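Local atomic coordinates of HTH-type transcriptional regulator LysG (Mycobacterium tuberculosis, PDB entry 3ISP), a protein that probably activates transcription of the gene of the exporter LysE and represses its own gene, acting as a homodimeric LysR-type DNA-binding regulator. Residues F173-L178 with K189-L193; L166-R171 with G252-C258. One frame throughout, in Å; residues are numbered along the deposited sequence.

Interaction 1 of 2, residues F173-L178 with K189-L193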
loop_
_atom_site.group_PDB
_atom_site.type_symbol
_atom_site.label_atom_id
_atom_site.label_comp_id
_atom_site.label_asym_id
_atom_site.label_seq_id
_atom_site.Cartn_x
_atom_site.Cartn_y
_atom_site.Cartn_z
ATOM N N PHE A 173 1.890 -25.269 -27.592
ATOM C CA PHE A 173 1.051 -25.039 -26.415
ATOM C C PHE A 173 -0.381 -25.555 -26.580
ATOM O O PHE A 173 -0.934 -26.152 -25.654
ATOM C CB PHE A 173 1.007 -23.570 -25.968
ATOM C CG PHE A 173 0.130 -23.361 -24.770
ATOM C CD1 PHE A 173 0.645 -23.487 -23.488
ATOM C CD2 PHE A 173 -1.222 -23.117 -24.918
ATOM C CE1 PHE A 173 -0.168 -23.337 -22.373
ATOM C CE2 PHE A 173 -2.034 -22.969 -23.807
ATOM C CZ PHE A 173 -1.502 -23.079 -22.530
ATOM N N VAL A 174 -0.984 -25.303 -27.742
ATOM C CA VAL A 174 -2.328 -25.803 -28.010
ATOM C C VAL A 174 -2.372 -27.323 -28.010
ATOM O O VAL A 174 -3.216 -27.905 -27.335
ATOM C CB VAL A 174 -2.906 -25.284 -29.336
ATOM C CG1 VAL A 174 -4.171 -26.045 -29.684
ATOM C CG2 VAL A 174 -3.204 -23.798 -29.235
ATOM N N GLN A 175 -1.467 -27.960 -28.758
ATOM C CA GLN A 175 -1.344 -29.421 -28.723
ATOM C C GLN A 175 -1.332 -29.941 -27.292
ATOM O O GLN A 175 -2.162 -30.766 -26.914
ATOM C CB GLN A 175 -0.083 -29.913 -29.447
ATOM C CG GLN A 175 -0.241 -30.224 -30.953
ATOM C CD GLN A 175 -1.203 -31.385 -31.238
ATOM O OE1 GLN A 175 -0.815 -32.411 -31.816
ATOM N NE2 GLN A 175 -2.466 -31.223 -30.828
ATOM N N ARG A 176 -0.396 -29.459 -26.488
ATOM C CA ARG A 176 -0.235 -30.019 -25.158
ATOM C C ARG A 176 -1.436 -29.729 -24.253
ATOM O O ARG A 176 -1.850 -30.581 -23.474
ATOM C CB ARG A 176 1.095 -29.562 -24.525
ATOM C CG ARG A 176 1.342 -30.046 -23.082
ATOM C CD ARG A 176 1.352 -31.578 -22.965
ATOM N NE ARG A 176 1.219 -32.046 -21.581
ATOM C CZ ARG A 176 0.123 -31.883 -20.834
ATOM N NH1 ARG A 176 -0.935 -31.247 -21.325
ATOM N NH2 ARG A 176 0.079 -32.339 -19.586
ATOM N N HIS A 177 -2.021 -28.542 -24.370
ATOM C CA HIS A 177 -2.976 -28.098 -23.356
ATOM C C HIS A 177 -4.389 -27.841 -23.868
ATOM O O HIS A 177 -5.345 -27.860 -23.093
ATOM C CB HIS A 177 -2.444 -26.862 -22.637
ATOM C CG HIS A 177 -1.097 -27.064 -22.009
ATOM N ND1 HIS A 177 -0.931 -27.675 -20.784
ATOM C CD2 HIS A 177 0.146 -26.734 -22.437
ATOM C CE1 HIS A 177 0.355 -27.711 -20.487
ATOM N NE2 HIS A 177 1.030 -27.149 -21.473
ATOM N N LEU A 178 -4.519 -27.607 -25.167
ATOM C CA LEU A 178 -5.825 -27.300 -25.749
ATOM C C LEU A 178 -6.079 -28.120 -27.003
ATOM O O LEU A 178 -6.547 -27.601 -28.020
ATOM C CB LEU A 178 -5.925 -25.809 -26.065
ATOM C CG LEU A 178 -5.548 -24.932 -24.876
ATOM C CD1 LEU A 178 -5.385 -23.502 -25.324
ATOM C CD2 LEU A 178 -6.592 -25.064 -23.783
ATOM N N LYS A 189 -6.752 -25.834 -16.493
ATOM C CA LYS A 189 -5.483 -26.552 -16.410
ATOM C C LYS A 189 -4.367 -25.936 -17.257
ATOM O O LYS A 189 -3.218 -25.878 -16.826
ATOM C CB LYS A 189 -5.670 -28.034 -16.749
ATOM C CG LYS A 189 -6.594 -28.760 -15.790
ATOM C CD LYS A 189 -6.462 -30.270 -15.923
ATOM C CE LYS A 189 -6.854 -30.742 -17.315
ATOM N NZ LYS A 189 -6.501 -32.177 -17.539
ATOM N N ALA A 190 -4.700 -25.478 -18.456
ATOM C CA ALA A 190 -3.709 -24.842 -19.316
ATOM C C ALA A 190 -3.134 -23.596 -18.643
ATOM O O ALA A 190 -3.879 -22.775 -18.106
ATOM C CB ALA A 190 -4.319 -24.486 -20.669
ATOM N N PRO A 191 -1.801 -23.455 -18.654
ATOM C CA PRO A 191 -1.207 -22.257 -18.054
ATOM C C PRO A 191 -1.572 -20.991 -18.824
ATOM O O PRO A 191 -1.430 -20.956 -20.043
ATOM C CB PRO A 191 0.301 -22.528 -18.162
ATOM C CG PRO A 191 0.408 -24.000 -18.205
ATOM C CD PRO A 191 -0.782 -24.460 -18.995
ATOM N N SER A 192 -2.036 -19.960 -18.130
ATOM C CA SER A 192 -2.231 -18.666 -18.785
ATOM C C SER A 192 -1.063 -17.728 -18.483
ATOM O O SER A 192 -0.276 -17.970 -17.576
ATOM C CB SER A 192 -3.564 -18.020 -18.387
ATOM O OG SER A 192 -3.517 -17.522 -17.062
ATOM N N LEU A 193 -0.948 -16.665 -19.263
ATOM C CA LEU A 193 0.033 -15.629 -18.995
ATOM C C LEU A 193 -0.618 -14.389 -18.375
ATOM O O LEU A 193 -1.805 -14.380 -18.041
ATOM C CB LEU A 193 0.725 -15.231 -20.288
ATOM C CG LEU A 193 1.377 -16.342 -21.086
ATOM C CD1 LEU A 193 2.123 -15.745 -22.264
ATOM C CD2 LEU A 193 2.304 -17.133 -20.181
#

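Interaction 2 of 2, residues L166-R171 with G252-C258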
loop_
_atom_site.group_PDB
_atom_site.type_symbol
_atom_site.label_atom_id
_atom_site.label_comp_id
_atom_site.label_asym_id
_atom_site.label_seq_id
_atom_site.Cartn_x
_atom_site.Cartn_y
_atom_site.Cartn_z
ATOM N N LEU A 166 -6.512 -10.486 -28.984
ATOM C CA LEU A 166 -6.757 -11.889 -29.352
ATOM C C LEU A 166 -6.113 -12.812 -28.341
ATOM O O LEU A 166 -4.956 -12.620 -27.996
ATOM C CB LEU A 166 -6.169 -12.182 -30.729
ATOM C CG LEU A 166 -6.623 -11.162 -31.768
ATOM C CD1 LEU A 166 -5.993 -11.385 -33.133
ATOM C CD2 LEU A 166 -8.133 -11.216 -31.854
ATOM N N PRO A 167 -6.852 -13.825 -27.869
ATOM C CA PRO A 167 -6.286 -14.822 -26.949
ATOM C C PRO A 167 -5.426 -15.804 -27.735
ATOM O O PRO A 167 -5.978 -16.556 -28.538
ATOM C CB PRO A 167 -7.516 -15.560 -26.414
ATOM C CG PRO A 167 -8.714 -14.932 -27.103
ATOM C CD PRO A 167 -8.208 -14.180 -28.293
ATOM N N VAL A 168 -4.112 -15.801 -27.528
ATOM C CA VAL A 168 -3.250 -16.596 -28.387
ATOM C C VAL A 168 -2.229 -17.471 -27.655
ATOM O O VAL A 168 -2.104 -17.418 -26.427
ATOM C CB VAL A 168 -2.534 -15.725 -29.441
ATOM C CG1 VAL A 168 -3.496 -15.291 -30.504
ATOM C CG2 VAL A 168 -1.887 -14.532 -28.783
ATOM N N ALA A 169 -1.528 -18.289 -28.440
ATOM C CA ALA A 169 -0.507 -19.210 -27.957
ATOM C C ALA A 169 0.152 -19.858 -29.158
ATOM O O ALA A 169 -0.334 -19.737 -30.281
ATOM C CB ALA A 169 -1.113 -20.277 -27.060
ATOM N N SER A 170 1.260 -20.548 -28.921
ATOM C CA SER A 170 1.948 -21.275 -29.974
ATOM C C SER A 170 1.277 -22.624 -30.162
ATOM O O SER A 170 0.598 -23.113 -29.257
ATOM C CB SER A 170 3.402 -21.483 -29.592
ATOM O OG SER A 170 3.477 -22.373 -28.495
ATOM N N ARG A 171 1.468 -23.227 -31.332
ATOM C CA ARG A 171 0.806 -24.490 -31.658
ATOM C C ARG A 171 1.184 -25.622 -30.698
ATOM O O ARG A 171 0.313 -26.390 -30.266
ATOM C CB ARG A 171 1.072 -24.895 -33.113
ATOM C CG ARG A 171 1.064 -23.735 -34.081
ATOM C CD ARG A 171 0.658 -24.158 -35.478
ATOM N NE ARG A 171 0.534 -22.995 -36.358
ATOM C CZ ARG A 171 -0.425 -22.839 -37.269
ATOM N NH1 ARG A 171 -1.362 -23.770 -37.419
ATOM N NH2 ARG A 171 -0.457 -21.744 -38.021
ATOM N N GLY A 252 2.656 -18.864 -38.492
ATOM C CA GLY A 252 2.259 -20.117 -37.892
ATOM C C GLY A 252 2.725 -20.140 -36.449
ATOM O O GLY A 252 2.277 -20.970 -35.665
ATOM N N SER A 253 3.609 -19.211 -36.097
ATOM C CA SER A 253 4.168 -19.139 -34.748
ATOM C C SER A 253 3.118 -19.036 -33.624
ATOM O O SER A 253 3.323 -19.595 -32.542
ATOM C CB SER A 253 5.152 -17.975 -34.640
ATOM O OG SER A 253 5.932 -17.852 -35.812
ATOM N N PHE A 254 2.020 -18.310 -33.869
ATOM C CA PHE A 254 0.900 -18.245 -32.933
ATOM C C PHE A 254 -0.352 -18.848 -33.541
ATOM O O PHE A 254 -0.525 -18.808 -34.751
ATOM C CB PHE A 254 0.556 -16.799 -32.580
ATOM C CG PHE A 254 1.418 -16.196 -31.524
ATOM C CD1 PHE A 254 2.135 -16.987 -30.650
ATOM C CD2 PHE A 254 1.478 -14.826 -31.381
ATOM C CE1 PHE A 254 2.930 -16.416 -29.677
ATOM C CE2 PHE A 254 2.260 -14.248 -30.415
ATOM C CZ PHE A 254 2.988 -15.042 -29.560
ATOM N N VAL A 255 -1.243 -19.364 -32.698
ATOM C CA VAL A 255 -2.610 -19.663 -33.122
ATOM C C VAL A 255 -3.663 -19.171 -32.120
ATOM O O VAL A 255 -3.481 -19.281 -30.902
ATOM C CB VAL A 255 -2.843 -21.176 -33.346
ATOM C CG1 VAL A 255 -2.009 -21.679 -34.507
ATOM C CG2 VAL A 255 -2.560 -21.953 -32.067
ATOM N N ARG A 256 -4.777 -18.648 -32.633
ATOM C CA ARG A 256 -5.882 -18.275 -31.761
ATOM C C ARG A 256 -6.385 -19.464 -30.964
ATOM O O ARG A 256 -6.797 -20.460 -31.529
ATOM C CB ARG A 256 -7.037 -17.667 -32.551
ATOM C CG ARG A 256 -6.794 -16.246 -33.013
ATOM C CD ARG A 256 -8.061 -15.632 -33.592
ATOM N NE ARG A 256 -9.073 -15.359 -32.572
ATOM C CZ ARG A 256 -9.994 -14.403 -32.676
ATOM N NH1 ARG A 256 -10.020 -13.629 -33.751
ATOM N NH2 ARG A 256 -10.885 -14.215 -31.711
ATOM N N VAL A 257 -6.342 -19.326 -29.647
ATOM C CA VAL A 257 -6.863 -20.289 -28.690
ATOM C C VAL A 257 -8.382 -20.455 -28.780
ATOM O O VAL A 257 -8.925 -21.522 -28.496
ATOM C CB VAL A 257 -6.496 -19.814 -27.276
ATOM C CG1 VAL A 257 -7.538 -20.240 -26.237
ATOM C CG2 VAL A 257 -5.085 -20.281 -26.923
ATOM N N CYS A 258 -9.071 -19.386 -29.151
ATOM C CA CYS A 258 -10.518 -19.452 -29.351
ATOM C C CYS A 258 -11.049 -18.249 -30.139
ATOM O O CYS A 258 -10.308 -17.318 -30.462
ATOM C CB CYS A 258 -11.280 -19.647 -28.025
ATOM S SG CYS A 258 -11.412 -18.205 -26.931
#

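Interaction 1 of 2, residues F173-L178 with K189-L193
Ala190 and Pro191 pack against Phe173 and His177 of helix 171-177 and against Leu178, just past its end. The contact lies in the effector-binding (LysR substrate-binding) domain, whose fold is that of the periplasmic binding proteins. It joins a helix to an irregular connection in one of the alpha/beta lobes, and it is made by van der Waals and CH-pi contacts, with no hydrogen bond between the two segments.

Ala190 comes closest to the helix backbone, its CA lying 5.2 Å from the CA of His177. Its methyl group has three neighbours: CB lies 3.6 Å from His177 CB, 3.7 Å from Phe173 CZ and 3.9 Å from Leu178 CD2. One small group thus bridges side chains from successive turns, with Leu178, where the chain leaves helical geometry, closing the set.

Pro191 presents its CD to both aromatic rings. Over one face of His177, CD stands 3.8 Å from the ring centroid and 15° off the normal, a CH-pi contact, while CG of Arg176 covers the opposite face, so the imidazole is sandwiched. The same CD is 3.6 Å from Phe173 CE1. Phe173 reaches it because its CG is anti to the backbone N (chi1 179°), which sends the ring out beyond the helix; His177 CB then rests on one ring face, and Pro191 N lies in plane at the edge. Beyond the contact, Arg94 of the second subunit packs against Pro191.

At Ser192 the chain turns its side chain from the helix, with backbone bonds to Pro217 and His219. Leu193 packs its side chain on Phe227, Ala230 and Ala231 of helix 224-232, and its backbone bonds to Trp237, the residue to which the backbone of Pro191 also bonds.

Interaction 2 of 2, residues L166-R171 with G252-C258
Ala169 and Val257 meet in the apolar centre of this junction between neighbouring antiparallel strands of the mixed central sheet of the effector-binding domain. Ala169 CB lies 4.0 Å from Val257 CG2. Alongside, the Pro167 ring continues the patch, its CG 4.2 Å from Cys258 SG. Away from these groups, Val168 sends CG2 over one face of the Phe254 ring, toward the rim, and Phe254 also meets Phe240 edge-to-face.

Backbone bonds run between the patches, though the pairing at this strand end is loose. Val255 N donates to Ala169 O at 2.6 Å, nearly straight at the hydrogen (172°) and almost collinear with the carbonyl. The return bond, from Ala169 N to Val255 O, is weak. Farther along, Val257 N reaches Pro167 O at 3.0 Å, tilted from the carbonyl plane.

Two arginines form the polar edge, Arg171 by Gly252 and Arg256 by Leu166. Arg171 is extended from CG to NE, and NE donates to Gly252 O at 2.8 Å, in the carbonyl plane and on a lone pair (165° at the hydrogen). The acceptor also lies close to the guanidinium plane, so the bond helps set that plane's rotation; Val255 CG1 covers one face, over its centre. Arg256 bends at its third torsion (chi3 70°), which curls NE back to Cys258 O at 3.1 Å, while Leu166 CD2 sits over a face of its guanidinium.

The two arginines thus play different parts. Arg171 NE bonds across the contact, whereas Arg256 NE bonds within its own segment, its NH2 adding weak bonds to Cys258 O and Ile260 O. Each presents a guanidinium face to a methyl of the other segment, and neither forms a salt bridge across it.

Overall arrangement
The centres of the two interactions lie 10 Å apart, on the same side of the chain's centre and within the effector-binding domain. Strand 155-169 supplies the first segment of interaction 2 and runs almost directly into helix 171-177, which carries the first segment of interaction 1; residues 189-193 follow, and 252-258 come last. Interaction 1 is thus a short-range closure bracketed in sequence by the long-range pairing of strands. The two touch through the helix: Val174 CG2 packs 3.4 Å from Val255 CG2, and Leu178 CD1 is 3.6 Å from Val257 CG2. Helix 171-177 accordingly sits between the sheet and the 189-193 connection, linking them into one continuous packed unit.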